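Local atomic coordinates of proline dehydrogenase (PDB entry 3HAZ), a protein that probably oxidises proline to glutamate in two steps, using an FAD-dependent proline dehydrogenase and an NAD-dependent aldehyde dehydrogenase joined in one chain. Residues F653-P658 with V680-A685. Sequence-based numbering, arbitrary orientation.
With NAD (nicotinamide-adenine-dinucleotide), chain D.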
ATOM      1  N   PHE A 653      38.932  20.104 -13.973  1.00 22.73           N
ATOM      2  CA  PHE A 653      39.613  19.470 -12.854  1.00 17.77           C
ATOM      3  C   PHE A 653      40.963  18.930 -13.279  1.00 23.42           C
ATOM      4  O   PHE A 653      41.113  18.362 -14.366  1.00 27.68           O
ATOM      5  CB  PHE A 653      38.767  18.350 -12.247  1.00 19.83           C
ATOM      6  CG  PHE A 653      38.107  18.727 -10.951  1.00 21.20           C
ATOM      7  CD1 PHE A 653      38.692  18.385  -9.736  1.00 20.18           C
ATOM      8  CD2 PHE A 653      36.909  19.419 -10.940  1.00 20.29           C
ATOM      9  CE1 PHE A 653      38.086  18.731  -8.538  1.00 22.27           C
ATOM     10  CE2 PHE A 653      36.293  19.763  -9.743  1.00 21.59           C
ATOM     11  CZ  PHE A 653      36.884  19.415  -8.541  1.00 24.43           C
ATOM     12  N   VAL A 654      41.945  19.143 -12.415  1.00 21.34           N
ATOM     13  CA  VAL A 654      43.246  18.501 -12.532  1.00 27.31           C
ATOM     14  C   VAL A 654      43.233  17.255 -11.654  1.00 29.89           C
ATOM     15  O   VAL A 654      42.965  17.341 -10.459  1.00 30.23           O
ATOM     16  CB  VAL A 654      44.362  19.452 -12.065  1.00 22.56           C
ATOM     17  CG1 VAL A 654      45.717  18.748 -12.049  1.00 21.50           C
ATOM     18  CG2 VAL A 654      44.395  20.689 -12.949  1.00 18.14           C
ATOM     19  N   ALA A 655      43.491  16.096 -12.255  1.00 26.46           N
ATOM     20  CA  ALA A 655      43.549  14.841 -11.517  1.00 23.92           C
ATOM     21  C   ALA A 655      44.981  14.331 -11.458  1.00 31.36           C
ATOM     22  O   ALA A 655      45.626  14.143 -12.492  1.00 31.75           O
ATOM     23  CB  ALA A 655      42.643  13.800 -12.152  1.00 24.19           C
ATOM     24  N   ILE A 656      45.478  14.115 -10.245  1.00 24.83           N
ATOM     25  CA  ILE A 656      46.843  13.647 -10.046  1.00 30.14           C
ATOM     26  C   ILE A 656      46.812  12.349  -9.241  1.00 32.54           C
ATOM     27  O   ILE A 656      46.245  12.306  -8.154  1.00 28.66           O
ATOM     28  CB  ILE A 656      47.689  14.702  -9.312  1.00 28.76           C
ATOM     29  CG1 ILE A 656      47.830  15.964 -10.166  1.00 31.27           C
ATOM     30  CG2 ILE A 656      49.047  14.133  -8.950  1.00 37.35           C
ATOM     31  CD1 ILE A 656      48.420  17.139  -9.426  1.00 30.32           C
ATOM     32  N   SER A 657      47.424  11.299  -9.780  1.00 30.72           N
ATOM     33  CA  SER A 657      47.294   9.963  -9.212  1.00 32.40           C
ATOM     34  C   SER A 657      48.647   9.320  -8.899  1.00 31.92           C
ATOM     35  O   SER A 657      49.665   9.716  -9.468  1.00 32.98           O
ATOM     36  CB  SER A 657      46.507   9.075 -10.180  1.00 35.37           C
ATOM     37  OG  SER A 657      47.067   9.133 -11.481  1.00 27.63           O
ATOM     38  N   PRO A 658      48.653   8.314  -7.998  1.00 26.20           N
ATOM     39  CA  PRO A 658      49.869   7.617  -7.569  1.00 24.60           C
ATOM     40  C   PRO A 658      50.149   6.367  -8.398  1.00 28.23           C
ATOM     41  O   PRO A 658      49.337   5.976  -9.239  1.00 26.36           O
ATOM     42  CB  PRO A 658      49.536   7.183  -6.132  1.00 27.95           C
ATOM     43  CG  PRO A 658      48.017   7.289  -6.002  1.00 32.15           C
ATOM     44  CD  PRO A 658      47.464   7.778  -7.316  1.00 28.71           C
ATOM     45  N   VAL A 680      38.543  17.239 -17.656  1.00 22.11           N
ATOM     46  CA  VAL A 680      39.660  16.810 -16.832  1.00 24.70           C
ATOM     47  C   VAL A 680      41.002  16.825 -17.561  1.00 28.26           C
ATOM     48  O   VAL A 680      41.104  16.411 -18.719  1.00 28.03           O
ATOM     49  CB  VAL A 680      39.411  15.392 -16.267  1.00 30.36           C
ATOM     50  CG1 VAL A 680      40.552  14.967 -15.361  1.00 20.64           C
ATOM     51  CG2 VAL A 680      38.087  15.349 -15.519  1.00 32.62           C
ATOM     52  N   VAL A 681      42.021  17.330 -16.876  1.00 25.08           N
ATOM     53  CA  VAL A 681      43.402  17.102 -17.273  1.00 28.20           C
ATOM     54  C   VAL A 681      44.028  16.193 -16.221  1.00 29.53           C
ATOM     55  O   VAL A 681      44.103  16.550 -15.042  1.00 29.07           O
ATOM     56  CB  VAL A 681      44.202  18.416 -17.404  1.00 30.82           C
ATOM     57  CG1 VAL A 681      45.666  18.115 -17.706  1.00 34.56           C
ATOM     58  CG2 VAL A 681      43.600  19.299 -18.500  1.00 28.57           C
ATOM     59  N   ALA A 682      44.452  15.008 -16.647  1.00 28.03           N
ATOM     60  CA  ALA A 682      44.963  13.994 -15.729  1.00 29.94           C
ATOM     61  C   ALA A 682      46.466  13.803 -15.887  1.00 33.60           C
ATOM     62  O   ALA A 682      46.962  13.633 -17.003  1.00 35.23           O
ATOM     63  CB  ALA A 682      44.244  12.668 -15.964  1.00 24.26           C
ATOM     64  N   LYS A 683      47.189  13.836 -14.771  1.00 31.37           N
ATOM     65  CA  LYS A 683      48.615  13.520 -14.786  1.00 35.14           C
ATOM     66  C   LYS A 683      48.897  12.318 -13.897  1.00 33.06           C
ATOM     67  O   LYS A 683      48.756  12.394 -12.675  1.00 28.42           O
ATOM     68  CB  LYS A 683      49.474  14.708 -14.341  1.00 36.96           C
ATOM     69  CG  LYS A 683      50.961  14.511 -14.650  1.00 44.16           C
ATOM     70  CD  LYS A 683      51.858  15.141 -13.604  1.00 42.43           C
ATOM     71  CE  LYS A 683      51.996  14.255 -12.380  1.00 41.89           C
ATOM     72  NZ  LYS A 683      53.067  13.220 -12.524  1.00 42.74           N
ATOM     73  N   PRO A 684      49.291  11.199 -14.516  1.00 33.17           N
ATOM     74  CA  PRO A 684      49.559   9.967 -13.770  1.00 32.19           C
ATOM     75  C   PRO A 684      50.939  10.015 -13.136  1.00 33.73           C
ATOM     76  O   PRO A 684      51.762  10.851 -13.510  1.00 33.12           O
ATOM     77  CB  PRO A 684      49.535   8.896 -14.858  1.00 30.55           C
ATOM     78  CG  PRO A 684      50.001   9.617 -16.098  1.00 30.11           C
ATOM     79  CD  PRO A 684      49.538  11.048 -15.962  1.00 31.99           C
ATOM     80  N   ALA A 685      51.182   9.123 -12.184  1.00 31.54           N
ATOM     81  CA  ALA A 685      52.504   8.975 -11.599  1.00 32.28           C
ATOM     82  C   ALA A 685      53.524   8.678 -12.692  1.00 38.12           C
ATOM     83  O   ALA A 685      53.239   7.949 -13.646  1.00 37.31           O
ATOM     84  CB  ALA A 685      52.501   7.867 -10.562  1.00 30.77           C
TER
HETATM   85  PA  NAD D2003      53.629  11.330  -4.333  0.55 28.07           P
HETATM   86  O1A NAD D2003      53.279  12.559  -3.305  0.55 22.47           O
HETATM   87  O2A NAD D2003      55.073  11.048  -4.299  0.55 33.15           O
HETATM   88  O5B NAD D2003      53.174  11.817  -5.864  0.55 37.48           O
HETATM   89  C5B NAD D2003      51.969  11.308  -6.420  0.55 36.36           C
HETATM   90  C4B NAD D2003      51.505  12.150  -7.619  0.55 35.10           C
HETATM   91  O4B NAD D2003      51.648  13.612  -7.454  0.55 35.05           O
HETATM   92  C3B NAD D2003      52.294  11.894  -8.968  0.55 23.68           C
HETATM   93  O3B NAD D2003      51.593  11.661 -10.152  0.55 29.06           O
HETATM   94  C2B NAD D2003      53.362  12.982  -8.899  0.55 31.06           C
HETATM   95  O2B NAD D2003      54.260  13.156  -9.973  0.55 31.57           O
HETATM   96  C1B NAD D2003      52.548  14.112  -8.439  0.55 34.41           C
HETATM   97  N9A NAD D2003      53.382  15.179  -7.866  0.55 37.28           N
HETATM   98  C8A NAD D2003      54.604  15.055  -7.289  0.55 37.20           C
HETATM   99  N7A NAD D2003      55.026  16.352  -6.872  0.55 37.31           N
HETATM  100  C5A NAD D2003      54.010  17.272  -7.217  0.55 39.31           C
HETATM  101  C6A NAD D2003      53.902  18.648  -7.047  0.55 36.32           C
HETATM  102  N6A NAD D2003      54.978  19.381  -6.401  0.55 33.86           N
HETATM  103  N1A NAD D2003      52.793  19.302  -7.479  0.55 37.26           N
HETATM  104  C2A NAD D2003      51.770  18.599  -8.092  0.55 37.56           C
HETATM  105  N3A NAD D2003      51.875  17.245  -8.261  0.55 37.47           N
HETATM  106  C4A NAD D2003      52.999  16.580  -7.822  0.55 36.06           C
HETATM  107  O3  NAD D2003      52.731   9.964  -3.951  0.55 43.06           O
HETATM  108  PN  NAD D2003      53.180   8.479  -4.575  0.55 40.60           P
HETATM  109  O1N NAD D2003      54.800   8.230  -4.278  0.55 53.52           O
HETATM  110  O2N NAD D2003      52.916   8.445  -6.015  0.55 31.14           O
HETATM  111  O5D NAD D2003      52.303   7.267  -3.837  0.55 40.85           O
HETATM  112  C5D NAD D2003      52.559   6.939  -2.479  0.55 39.49           C
HETATM  113  C4D NAD D2003      51.722   7.783  -1.493  0.55 37.60           C
HETATM  114  O4D NAD D2003      50.306   8.053  -1.883  0.55 30.05           O
HETATM  115  C3D NAD D2003      51.630   7.375   0.040  0.55 19.55           C
HETATM  116  O3D NAD D2003      52.051   8.290   1.023  0.55 15.19           O
HETATM  117  C2D NAD D2003      50.183   6.839   0.089  0.55 29.69           C
HETATM  118  O2D NAD D2003      49.608   6.386   1.299  0.55 32.90           O
HETATM  119  C1D NAD D2003      49.482   7.819  -0.759  0.55 26.77           C
HETATM  120  N1N NAD D2003      48.219   7.219  -1.210  0.55 26.34           N
HETATM  121  C2N NAD D2003      47.045   7.450  -0.469  0.55 22.54           C
HETATM  122  C3N NAD D2003      45.790   6.842  -0.900  0.55 24.47           C
HETATM  123  C7N NAD D2003      44.504   7.105  -0.097  0.55 17.17           C
HETATM  124  O7N NAD D2003      43.463   6.793  -0.554  0.55 20.78           O
HETATM  125  N7N NAD D2003      44.561   7.852   1.143  0.55 18.34           N
HETATM  126  C4N NAD D2003      45.759   5.980  -2.108  0.55 34.79           C
HETATM  127  C5N NAD D2003      46.926   5.754  -2.844  0.55 31.67           C
HETATM  128  C6N NAD D2003      48.200   6.372  -2.411  0.55 26.83           C
HETATM  129  O   HOH W   1      48.972   7.201 -11.671  1.00 27.24           O
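The adenine-ribose part of the NAD pocket is built where two parallel strands of a beta-alpha-beta unit, 653-656 and 680-683, run out into loops beside the cofactor. Ala655 is gripped by both its backbone polar atoms: its N donates to Val681 O (2.9 Å), and its O accepts from Lys683 N (2.8 Å) almost in line with the carbonyl bond. Beyond it the pairing fades, the bond from Ser657 N to Lys683 O being weak at 3.4 Å. There a water takes over, accepting from Ala685 N (3.0 Å), donating to Pro658 O and bonding to Ser657 OG. Ile656 and Lys683 lie on the same face of the sheet, and both side chains touch the adenosine half of NAD. Ile656 sets CG2 against the ribose and CD1 near the adenine, 3.6 Å from NAD N3A. The Lys683 chain leaves with CG opposite the backbone N (chi1 -167°), then bends three times, bringing NZ back over the carbonyl plane of Pro684 O (2.9 Å) and onto NAD O2B (2.8 Å). NZ also bonds to Gly714 O, while NAD O3B donates to Ser657 O (2.8 Å). A methionine in place of Lys683 would probably leave the ribose O2B without this charged donor and the Pro684 carbonyl without its mate. Ribose hydroxyls held at the carboxyl ends of parallel strands are characteristic of the Rossmann-type NAD-binding domain of aldehyde dehydrogenases.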